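Local coordinates for piwi domain-containing protein (Vanderwaltozyma polyspora, PDB 5THE) that forms the C-terminal lobe of a budding-yeast Argonaute and probably binds RNA as part of selecting and cleaving RNA targets, at residues K4-H9 with Y454-D459; A74-L79 with D116-G121; I399-K404 with A412-G417. All blocks are in the same frame, centred on the assembly; numbering follows the deposited sequence.

Interaction 1 of 3, residues K4-H9 with Y454-D459; sequences KVENRH and YWCLYD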
loop_
_atom_site.group_PDB
_atom_site.type_symbol
_atom_site.label_atom_id
_atom_site.label_comp_id
_atom_site.label_asym_id
_atom_site.label_seq_id
_atom_site.Cartn_x
_atom_site.Cartn_y
_atom_site.Cartn_z
ATOM N N LYS A 4 20.428 -16.157 11.392
ATOM C CA LYS A 4 20.676 -16.945 10.196
ATOM C C LYS A 4 19.397 -17.003 9.374
ATOM O O LYS A 4 18.294 -16.941 9.922
ATOM C CB LYS A 4 21.139 -18.357 10.560
ATOM C CG LYS A 4 22.328 -18.364 11.499
ATOM C CD LYS A 4 23.485 -17.560 10.923
ATOM C CE LYS A 4 24.635 -17.425 11.909
ATOM N NZ LYS A 4 25.743 -16.614 11.330
ATOM N N VAL A 5 19.551 -17.114 8.051
ATOM C CA VAL A 5 18.382 -17.249 7.189
ATOM C C VAL A 5 17.642 -18.531 7.543
ATOM O O VAL A 5 18.244 -19.604 7.673
ATOM C CB VAL A 5 18.789 -17.218 5.709
ATOM C CG1 VAL A 5 17.572 -17.453 4.821
ATOM C CG2 VAL A 5 19.438 -15.896 5.377
ATOM N N GLU A 6 16.331 -18.406 7.731
ATOM C CA GLU A 6 15.467 -19.528 8.076
ATOM C C GLU A 6 15.561 -20.634 7.031
ATOM O O GLU A 6 15.603 -20.371 5.826
ATOM C CB GLU A 6 14.014 -19.025 8.172
ATOM C CG GLU A 6 13.057 -19.892 8.963
ATOM C CD GLU A 6 13.334 -19.841 10.464
ATOM O OE1 GLU A 6 13.908 -18.830 10.956
ATOM O OE2 GLU A 6 12.989 -20.822 11.149
ATOM N N ASN A 7 15.583 -21.879 7.491
ATOM C CA ASN A 7 15.394 -23.007 6.590
ATOM C C ASN A 7 13.926 -23.400 6.572
ATOM O O ASN A 7 13.158 -23.033 7.466
ATOM C CB ASN A 7 16.256 -24.194 7.017
ATOM C CG ASN A 7 17.743 -23.907 6.871
ATOM O OD1 ASN A 7 18.213 -23.550 5.795
ATOM N ND2 ASN A 7 18.478 -24.054 7.950
ATOM N N ARG A 8 13.540 -24.153 5.534
ATOM C CA ARG A 8 12.152 -24.564 5.366
ATOM C C ARG A 8 11.676 -25.394 6.553
ATOM O O ARG A 8 12.369 -26.313 6.993
ATOM C CB ARG A 8 12.004 -25.367 4.079
ATOM C CG ARG A 8 10.655 -26.028 3.916
ATOM C CD ARG A 8 10.504 -26.715 2.516
ATOM N NE ARG A 8 10.682 -25.776 1.400
ATOM C CZ ARG A 8 9.768 -24.876 1.035
ATOM N NH1 ARG A 8 8.619 -24.805 1.698
ATOM N NH2 ARG A 8 9.995 -24.058 0.006
ATOM N N HIS A 9 10.489 -25.074 7.072
ATOM C CA HIS A 9 9.913 -25.873 8.157
ATOM C C HIS A 9 9.155 -27.086 7.620
ATOM O O HIS A 9 9.335 -28.214 8.089
ATOM C CB HIS A 9 8.947 -25.035 9.009
ATOM C CG HIS A 9 9.524 -23.761 9.536
ATOM N ND1 HIS A 9 8.752 -22.807 10.164
ATOM C CD2 HIS A 9 10.793 -23.284 9.544
ATOM C CE1 HIS A 9 9.517 -21.796 10.533
ATOM N NE2 HIS A 9 10.759 -22.059 10.169
ATOM N N TYR A 454 7.687 -15.482 -2.522
ATOM C CA TYR A 454 7.847 -15.156 -1.118
ATOM C C TYR A 454 8.949 -16.007 -0.511
ATOM O O TYR A 454 9.076 -17.193 -0.832
ATOM C CB TYR A 454 6.575 -15.427 -0.317
ATOM C CG TYR A 454 5.342 -14.665 -0.696
ATOM C CD1 TYR A 454 4.503 -15.115 -1.715
ATOM C CD2 TYR A 454 4.973 -13.523 0.007
ATOM C CE1 TYR A 454 3.345 -14.423 -2.037
ATOM C CE2 TYR A 454 3.824 -12.825 -0.308
ATOM C CZ TYR A 454 3.004 -13.281 -1.323
ATOM O OH TYR A 454 1.844 -12.582 -1.633
ATOM N N TRP A 455 9.697 -15.418 0.412
ATOM C CA TRP A 455 10.627 -16.171 1.238
ATOM C C TRP A 455 10.401 -15.806 2.695
ATOM O O TRP A 455 10.418 -14.628 3.046
ATOM C CB TRP A 455 12.076 -15.879 0.849
ATOM C CG TRP A 455 12.379 -16.055 -0.619
ATOM C CD1 TRP A 455 11.922 -15.281 -1.668
ATOM C CD2 TRP A 455 13.237 -17.032 -1.193
ATOM N NE1 TRP A 455 12.441 -15.737 -2.859
ATOM C CE2 TRP A 455 13.257 -16.809 -2.595
ATOM C CE3 TRP A 455 13.999 -18.076 -0.663
ATOM C CZ2 TRP A 455 13.999 -17.600 -3.466
ATOM C CZ3 TRP A 455 14.741 -18.864 -1.536
ATOM C CH2 TRP A 455 14.735 -18.620 -2.924
ATOM N N CYS A 456 10.197 -16.806 3.545
ATOM C CA CYS A 456 10.341 -16.573 4.973
ATOM C C CYS A 456 11.834 -16.619 5.291
ATOM O O CYS A 456 12.457 -17.684 5.214
ATOM C CB CYS A 456 9.572 -17.601 5.791
ATOM S SG CYS A 456 9.766 -17.300 7.584
ATOM N N LEU A 457 12.412 -15.465 5.621
ATOM C CA LEU A 457 13.837 -15.362 5.911
ATOM C C LEU A 457 14.147 -15.526 7.391
ATOM O O LEU A 457 15.291 -15.840 7.749
ATOM C CB LEU A 457 14.367 -14.004 5.444
ATOM C CG LEU A 457 14.202 -13.613 3.966
ATOM C CD1 LEU A 457 14.886 -12.275 3.680
ATOM C CD2 LEU A 457 14.762 -14.690 3.070
ATOM N N TYR A 458 13.161 -15.322 8.262
ATOM C CA TYR A 458 13.400 -15.359 9.697
ATOM C C TYR A 458 12.063 -15.533 10.386
ATOM O O TYR A 458 11.082 -14.910 9.993
ATOM C CB TYR A 458 14.069 -14.081 10.201
ATOM C CG TYR A 458 14.801 -14.258 11.512
ATOM C CD1 TYR A 458 15.940 -15.048 11.577
ATOM C CD2 TYR A 458 14.373 -13.618 12.686
ATOM C CE1 TYR A 458 16.642 -15.210 12.771
ATOM C CE2 TYR A 458 15.077 -13.774 13.896
ATOM C CZ TYR A 458 16.212 -14.577 13.920
ATOM O OH TYR A 458 16.945 -14.769 15.074
ATOM N N ASP A 459 12.017 -16.370 11.411
ATOM C CA ASP A 459 10.729 -16.634 12.031
ATOM C C ASP A 459 10.969 -17.067 13.475
ATOM O O ASP A 459 11.436 -18.180 13.720
ATOM C CB ASP A 459 9.951 -17.689 11.242
ATOM C CG ASP A 459 8.703 -18.102 11.921
ATOM O OD1 ASP A 459 8.410 -19.308 11.951
ATOM O OD2 ASP A 459 8.016 -17.210 12.435
HETATM O O HOH W 1 14.281 -19.182 3.916
#
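E6 lays its carboxylate along the end of strand 452-459, between the backbone of Y458 and D459 and the side chain of H9. A turn about the CB-CG bond (chi2 71°) carries OE1 back to the strand, where D459 N donates to it in a weak bond of 3.1 Å. OE2, on the other branch, is met on its anti side by H9 NE2 at 2.7 Å, the donor somewhat out of the carboxylate plane. The same imidazole presents its CE1 edge to the carboxylate of D459: OD1 lies 3.1 Å from CE1, near the ring plane, and the two flat groups are only 28° apart. H9 ND1 donates to S463 O, so both ring nitrogens act as donors, consistent with a protonated histidine lying between two acids. D459 OD2 is held by T384 OG1 and N461 N, while OD1, the oxygen beside H9, also accepts from S463 N.

This strand belongs to the RNase H-like fold of the Piwi domain, running antiparallel between strands 383-389 and 435-440, and it carries a classic beta bulge at L457 and Y458, both of which face C385. At the bulge, L457 O turns to the 4-9 segment and accepts from E6 N at 2.8 Å; the N-H points almost straight at the oxygen (170°) but comes from above the carbonyl plane. V5 CA also approaches L457 O, at 3.4 Å, in a CA-H...O contact. The side chains of these two residues barely meet, V5 CG1 standing 4.3 Å from L457 CD2. Y458 offers its ring edge instead, with CD1 3.4 Å from K4 O in the plane of the ring. Beyond E6, one water donates to both E6 O and C456 O and so bridges the two backbones.

Interaction 2 of 3, residues A74-L79 with D116-G121; sequences AKQVNL and DFNVSG
V77 and F117 pair in parallel register, and the phenyl ring lies alongside the valine, both pointing to the same face of the sheet, with V77 CG1 3.7 Å from F117 CE1. L79 comes across the ring rather than beside it: its CD2 sits over one face, 4.2 Å from the centroid and 19° off the ring normal, a CH-pi contact displaced toward the rim. The same L79 CD2 also touches V119 CG1 at 3.7 Å, the two side chains lying side by side.

Three backbone bonds set this register. V77 N donates to D116 O, N118 N to V77 O at 2.7 Å, and L79 N to N118 O, so V77 is held through both its N-H and its carbonyl.

On the more exposed flank, the extended chain of Q76 (CG anti to the backbone N, chi1 -165°) passes across D116, and NE2 donates to D116 OD1 at 3.2 Å. The bond is nearly straight and lies in the glutamine amide plane, yet it arrives above the plane of the carboxylate, 38° out of it. The same OD1 forms a salt bridge with K111, a second hold on the acid. The far end of the Q76 amide, OE1, closes to 3.2 Å from N118 CB. N118 in turn is locked by its own turn: OD1 accepts from S120 N at 3.0 Å, an Asx turn, and also from S120 OG at 2.7 Å, which fixes the rotation of the side chain.

The contact joins the two strands of a beta-alpha-beta unit, consistent with the Rossmann-like MID domain of Argonautes. Helix 95-111 covers L79, F117 and V119 through M103, F106 and A107; helix 228-241 packs on F117; and strand 185-191 continues the parallel sheet beyond V77 and L79.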
loop_
_atom_site.group_PDB
_atom_site.type_symbol
_atom_site.label_atom_id
_atom_site.label_comp_id
_atom_site.label_asym_id
_atom_site.label_seq_id
_atom_site.Cartn_x
_atom_site.Cartn_y
_atom_site.Cartn_z
ATOM N N ALA A 74 -17.404 11.143 10.637
ATOM C CA ALA A 74 -18.686 11.322 11.309
ATOM C C ALA A 74 -19.330 12.651 10.937
ATOM O O ALA A 74 -20.558 12.763 10.928
ATOM C CB ALA A 74 -18.498 11.216 12.818
ATOM N N LYS A 75 -18.524 13.645 10.588
ATOM C CA LYS A 75 -18.986 14.970 10.208
ATOM C C LYS A 75 -18.766 15.194 8.715
ATOM O O LYS A 75 -17.818 14.661 8.126
ATOM C CB LYS A 75 -18.220 16.034 10.995
ATOM C CG LYS A 75 -18.318 15.864 12.488
ATOM C CD LYS A 75 -19.518 16.665 12.995
ATOM C CE LYS A 75 -19.289 18.183 12.977
ATOM N NZ LYS A 75 -20.520 18.951 12.552
ATOM N N GLN A 76 -19.615 16.031 8.122
ATOM C CA GLN A 76 -19.409 16.453 6.746
ATOM C C GLN A 76 -18.050 17.122 6.592
ATOM O O GLN A 76 -17.624 17.906 7.446
ATOM C CB GLN A 76 -20.509 17.417 6.320
ATOM C CG GLN A 76 -20.557 17.603 4.821
ATOM C CD GLN A 76 -21.608 18.592 4.413
ATOM O OE1 GLN A 76 -21.572 19.750 4.824
ATOM N NE2 GLN A 76 -22.564 18.141 3.609
ATOM N N VAL A 77 -17.352 16.781 5.509
ATOM C CA VAL A 77 -16.032 17.326 5.203
ATOM C C VAL A 77 -16.176 18.318 4.059
ATOM O O VAL A 77 -16.919 18.070 3.103
ATOM C CB VAL A 77 -15.045 16.199 4.829
ATOM C CG1 VAL A 77 -13.678 16.757 4.499
ATOM C CG2 VAL A 77 -14.958 15.157 5.953
ATOM N N ASN A 78 -15.465 19.438 4.146
ATOM C CA ASN A 78 -15.440 20.385 3.037
ATOM C C ASN A 78 -14.458 19.904 1.979
ATOM O O ASN A 78 -13.331 19.508 2.297
ATOM C CB ASN A 78 -15.044 21.782 3.512
ATOM C CG ASN A 78 -16.023 22.348 4.517
ATOM O OD1 ASN A 78 -17.202 22.491 4.227
ATOM N ND2 ASN A 78 -15.539 22.661 5.708
ATOM N N LEU A 79 -14.877 19.961 0.723
ATOM C CA LEU A 79 -14.071 19.503 -0.407
ATOM C C LEU A 79 -13.847 20.698 -1.323
ATOM O O LEU A 79 -14.796 21.196 -1.933
ATOM C CB LEU A 79 -14.761 18.358 -1.152
ATOM C CG LEU A 79 -13.982 17.753 -2.327
ATOM C CD1 LEU A 79 -12.697 17.130 -1.829
ATOM C CD2 LEU A 79 -14.805 16.718 -3.072
ATOM N N ASP A 116 -19.528 12.031 3.156
ATOM C CA ASP A 116 -20.360 13.218 3.010
ATOM C C ASP A 116 -19.432 14.419 2.833
ATOM O O ASP A 116 -18.763 14.841 3.785
ATOM C CB ASP A 116 -21.279 13.364 4.227
ATOM C CG ASP A 116 -22.214 14.554 4.130
ATOM O OD1 ASP A 116 -22.497 15.018 3.001
ATOM O OD2 ASP A 116 -22.675 15.017 5.201
ATOM N N PHE A 117 -19.366 14.935 1.612
ATOM C CA PHE A 117 -18.578 16.117 1.296
ATOM C C PHE A 117 -19.487 17.314 1.077
ATOM O O PHE A 117 -20.592 17.190 0.544
ATOM C CB PHE A 117 -17.732 15.928 0.032
ATOM C CG PHE A 117 -16.464 15.163 0.255
ATOM C CD1 PHE A 117 -15.494 15.644 1.117
ATOM C CD2 PHE A 117 -16.232 13.979 -0.411
ATOM C CE1 PHE A 117 -14.324 14.944 1.316
ATOM C CE2 PHE A 117 -15.060 13.273 -0.214
ATOM C CZ PHE A 117 -14.111 13.750 0.651
ATOM N N ASN A 118 -18.991 18.479 1.481
ATOM C CA ASN A 118 -19.582 19.766 1.147
ATOM C C ASN A 118 -18.705 20.361 0.048
ATOM O O ASN A 118 -17.521 20.623 0.277
ATOM C CB ASN A 118 -19.632 20.649 2.400
ATOM C CG ASN A 118 -20.047 22.093 2.119
ATOM O OD1 ASN A 118 -20.425 22.462 1.007
ATOM N ND2 ASN A 118 -19.975 22.916 3.152
ATOM N N VAL A 119 -19.267 20.536 -1.150
ATOM C CA VAL A 119 -18.491 21.025 -2.293
ATOM C C VAL A 119 -18.980 22.408 -2.700
ATOM O O VAL A 119 -18.894 22.786 -3.874
ATOM C CB VAL A 119 -18.570 20.068 -3.499
ATOM C CG1 VAL A 119 -17.948 18.722 -3.170
ATOM C CG2 VAL A 119 -20.015 19.891 -3.943
ATOM N N SER A 120 -19.502 23.167 -1.737
ATOM C CA SER A 120 -20.070 24.472 -2.051
ATOM C C SER A 120 -18.994 25.527 -2.293
ATOM O O SER A 120 -19.229 26.479 -3.044
ATOM C CB SER A 120 -21.016 24.913 -0.930
ATOM O OG SER A 120 -20.330 25.024 0.302
ATOM N N GLY A 121 -17.814 25.379 -1.692
ATOM C CA GLY A 121 -16.726 26.289 -1.991
ATOM C C GLY A 121 -16.429 26.330 -3.480
ATOM O O GLY A 121 -16.251 25.280 -4.105
HETATM O O HOH W 2 -14.533 23.241 -4.651
#

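Interaction 3 of 3, residues I399-K404 with A412-G417; sequences IQENAK and AVQSMG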
loop_
_atom_site.group_PDB
_atom_site.type_symbol
_atom_site.label_atom_id
_atom_site.label_comp_id
_atom_site.label_asym_id
_atom_site.label_seq_id
_atom_site.Cartn_x
_atom_site.Cartn_y
_atom_site.Cartn_z
ATOM N N ILE A 399 -4.113 -25.851 -16.552
ATOM C CA ILE A 399 -4.246 -27.059 -17.345
ATOM C C ILE A 399 -5.696 -27.515 -17.457
ATOM O O ILE A 399 -6.069 -28.126 -18.463
ATOM C CB ILE A 399 -3.367 -28.169 -16.731
ATOM C CG1 ILE A 399 -1.892 -27.846 -16.898
ATOM C CG2 ILE A 399 -3.652 -29.527 -17.345
ATOM C CD1 ILE A 399 -1.019 -28.888 -16.206
ATOM N N GLN A 400 -6.521 -27.242 -16.458
ATOM C CA GLN A 400 -7.888 -27.734 -16.405
ATOM C C GLN A 400 -8.804 -26.553 -16.174
ATOM O O GLN A 400 -8.374 -25.495 -15.707
ATOM C CB GLN A 400 -8.085 -28.738 -15.275
ATOM C CG GLN A 400 -7.062 -29.815 -15.269
ATOM C CD GLN A 400 -7.046 -30.596 -13.991
ATOM O OE1 GLN A 400 -6.022 -31.180 -13.649
ATOM N NE2 GLN A 400 -8.187 -30.633 -13.273
ATOM N N GLU A 401 -10.075 -26.748 -16.494
ATOM C CA GLU A 401 -11.065 -25.744 -16.141
ATOM C C GLU A 401 -11.585 -25.952 -14.726
ATOM O O GLU A 401 -11.703 -24.980 -13.971
ATOM C CB GLU A 401 -12.210 -25.752 -17.154
ATOM C CG GLU A 401 -11.806 -25.180 -18.517
ATOM C CD GLU A 401 -12.956 -25.137 -19.515
ATOM O OE1 GLU A 401 -13.980 -25.806 -19.272
ATOM O OE2 GLU A 401 -12.832 -24.438 -20.546
ATOM N N ASN A 402 -11.843 -27.206 -14.345
ATOM C CA ASN A 402 -12.317 -27.590 -13.024
ATOM C C ASN A 402 -11.369 -28.599 -12.402
ATOM O O ASN A 402 -10.645 -29.314 -13.097
ATOM C CB ASN A 402 -13.729 -28.232 -13.049
ATOM C CG ASN A 402 -14.801 -27.278 -13.537
ATOM O OD1 ASN A 402 -15.110 -26.282 -12.883
ATOM N ND2 ASN A 402 -15.370 -27.576 -14.706
ATOM N N ALA A 403 -11.380 -28.632 -11.070
ATOM C CA ALA A 403 -10.788 -29.715 -10.303
ATOM C C ALA A 403 -11.664 -29.911 -9.074
ATOM O O ALA A 403 -12.519 -29.076 -8.766
ATOM C CB ALA A 403 -9.339 -29.410 -9.911
ATOM N N LYS A 404 -11.444 -31.018 -8.364
ATOM C CA LYS A 404 -12.195 -31.269 -7.137
ATOM C C LYS A 404 -11.594 -30.482 -5.986
ATOM O O LYS A 404 -10.389 -30.583 -5.717
ATOM C CB LYS A 404 -12.231 -32.758 -6.794
ATOM C CG LYS A 404 -13.103 -33.549 -7.759
ATOM C CD LYS A 404 -13.343 -34.983 -7.290
ATOM C CE LYS A 404 -14.436 -35.630 -8.125
ATOM N NZ LYS A 404 -15.689 -34.815 -8.114
ATOM N N ALA A 412 -14.219 -24.338 -10.493
ATOM C CA ALA A 412 -13.285 -23.589 -11.342
ATOM C C ALA A 412 -11.918 -23.458 -10.684
ATOM O O ALA A 412 -11.805 -23.066 -9.518
ATOM C CB ALA A 412 -13.819 -22.195 -11.659
ATOM N N VAL A 413 -10.874 -23.802 -11.431
ATOM C CA VAL A 413 -9.503 -23.617 -10.992
ATOM C C VAL A 413 -8.734 -22.688 -11.919
ATOM O O VAL A 413 -7.509 -22.589 -11.821
ATOM C CB VAL A 413 -8.778 -24.973 -10.844
ATOM C CG1 VAL A 413 -9.431 -25.784 -9.740
ATOM C CG2 VAL A 413 -8.786 -25.767 -12.190
ATOM N N GLN A 414 -9.416 -22.002 -12.821
ATOM C CA GLN A 414 -8.778 -20.940 -13.588
ATOM C C GLN A 414 -9.773 -19.810 -13.782
ATOM O O GLN A 414 -10.985 -20.008 -13.688
ATOM C CB GLN A 414 -8.269 -21.435 -14.945
ATOM C CG GLN A 414 -9.319 -22.117 -15.796
ATOM C CD GLN A 414 -8.841 -22.324 -17.226
ATOM O OE1 GLN A 414 -8.835 -21.388 -18.020
ATOM N NE2 GLN A 414 -8.415 -23.545 -17.550
ATOM N N SER A 415 -9.240 -18.616 -14.062
ATOM C CA SER A 415 -10.057 -17.425 -14.267
ATOM C C SER A 415 -9.351 -16.490 -15.235
ATOM O O SER A 415 -8.147 -16.225 -15.088
ATOM C CB SER A 415 -10.323 -16.697 -12.947
ATOM O OG SER A 415 -11.191 -15.599 -13.161
ATOM N N MET A 416 -10.107 -15.979 -16.207
ATOM C CA MET A 416 -9.562 -15.043 -17.188
ATOM C C MET A 416 -8.319 -15.606 -17.870
ATOM O O MET A 416 -7.331 -14.907 -18.076
ATOM C CB MET A 416 -9.266 -13.692 -16.538
ATOM C CG MET A 416 -10.497 -13.057 -15.932
ATOM S SD MET A 416 -10.055 -11.686 -14.865
ATOM C CE MET A 416 -9.701 -10.418 -16.051
ATOM N N GLY A 417 -8.365 -16.890 -18.201
ATOM C CA GLY A 417 -7.274 -17.524 -18.903
ATOM C C GLY A 417 -6.044 -17.762 -18.066
ATOM O O GLY A 417 -5.012 -18.162 -18.608
#
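V413 pushes into the bend of 399-404 in a beta hairpin of the Piwi domain, formed by strands 402-404 and 410-415. On this tight side V413 CG1 packs 3.6 Å from A403 CB, while CG2 lies against the carbonyls of Q400 and E401, 3.6 Å from Q400 O. V18 and T16 of strand 16-22 close over the same valine, and V413 N donates to E401 O at 2.9 Å.

The looser side is built by Q414 and the exposed E401. Q414 starts with CG between the backbone N and the carbonyl carbon (chi1 54°) and then runs extended, bringing NE2 to Q400 O at 2.7 Å. The N-H is almost perfectly aimed (176°), yet it approaches from well above the carbonyl plane. The Q414 amide stands nearly perpendicular to the E401 carboxylate, and NE2 passes E401 CA and CG rather than the acid oxygens. With an alanine here, Q400 O would probably lose this donor and a gap would open beside the E401 backbone.

Within the non-hydrogen-bonded pair N402-A412, N402 OD1 lies 3.2 Å from A412 N at too poor an angle to bond, and instead accepts from Y51 N.

In the fold
The three contacts lie apart, with no touch between any two; interactions 1 and 2 are on opposite sides of the chain's centre, their own centres about 49 Å apart. Interactions 2 and 3 both nest along the chain inside the long loop closed by interaction 1. Each is partly buried. Interaction 2 is centred on parallel strand pairing, with buried apolar side chains under helices and a polar flank toward the surface. Interaction 1 instead attaches an irregular N-terminal segment to a Piwi strand, through one strong backbone bond at a bulge, a glutamate, a bridging water and a histidine lying against an aspartate. Interaction 3 is a local hairpin, one valine at its core and an amide on its outer side. Strand 16-22, which follows 4-9, packs on interaction 3.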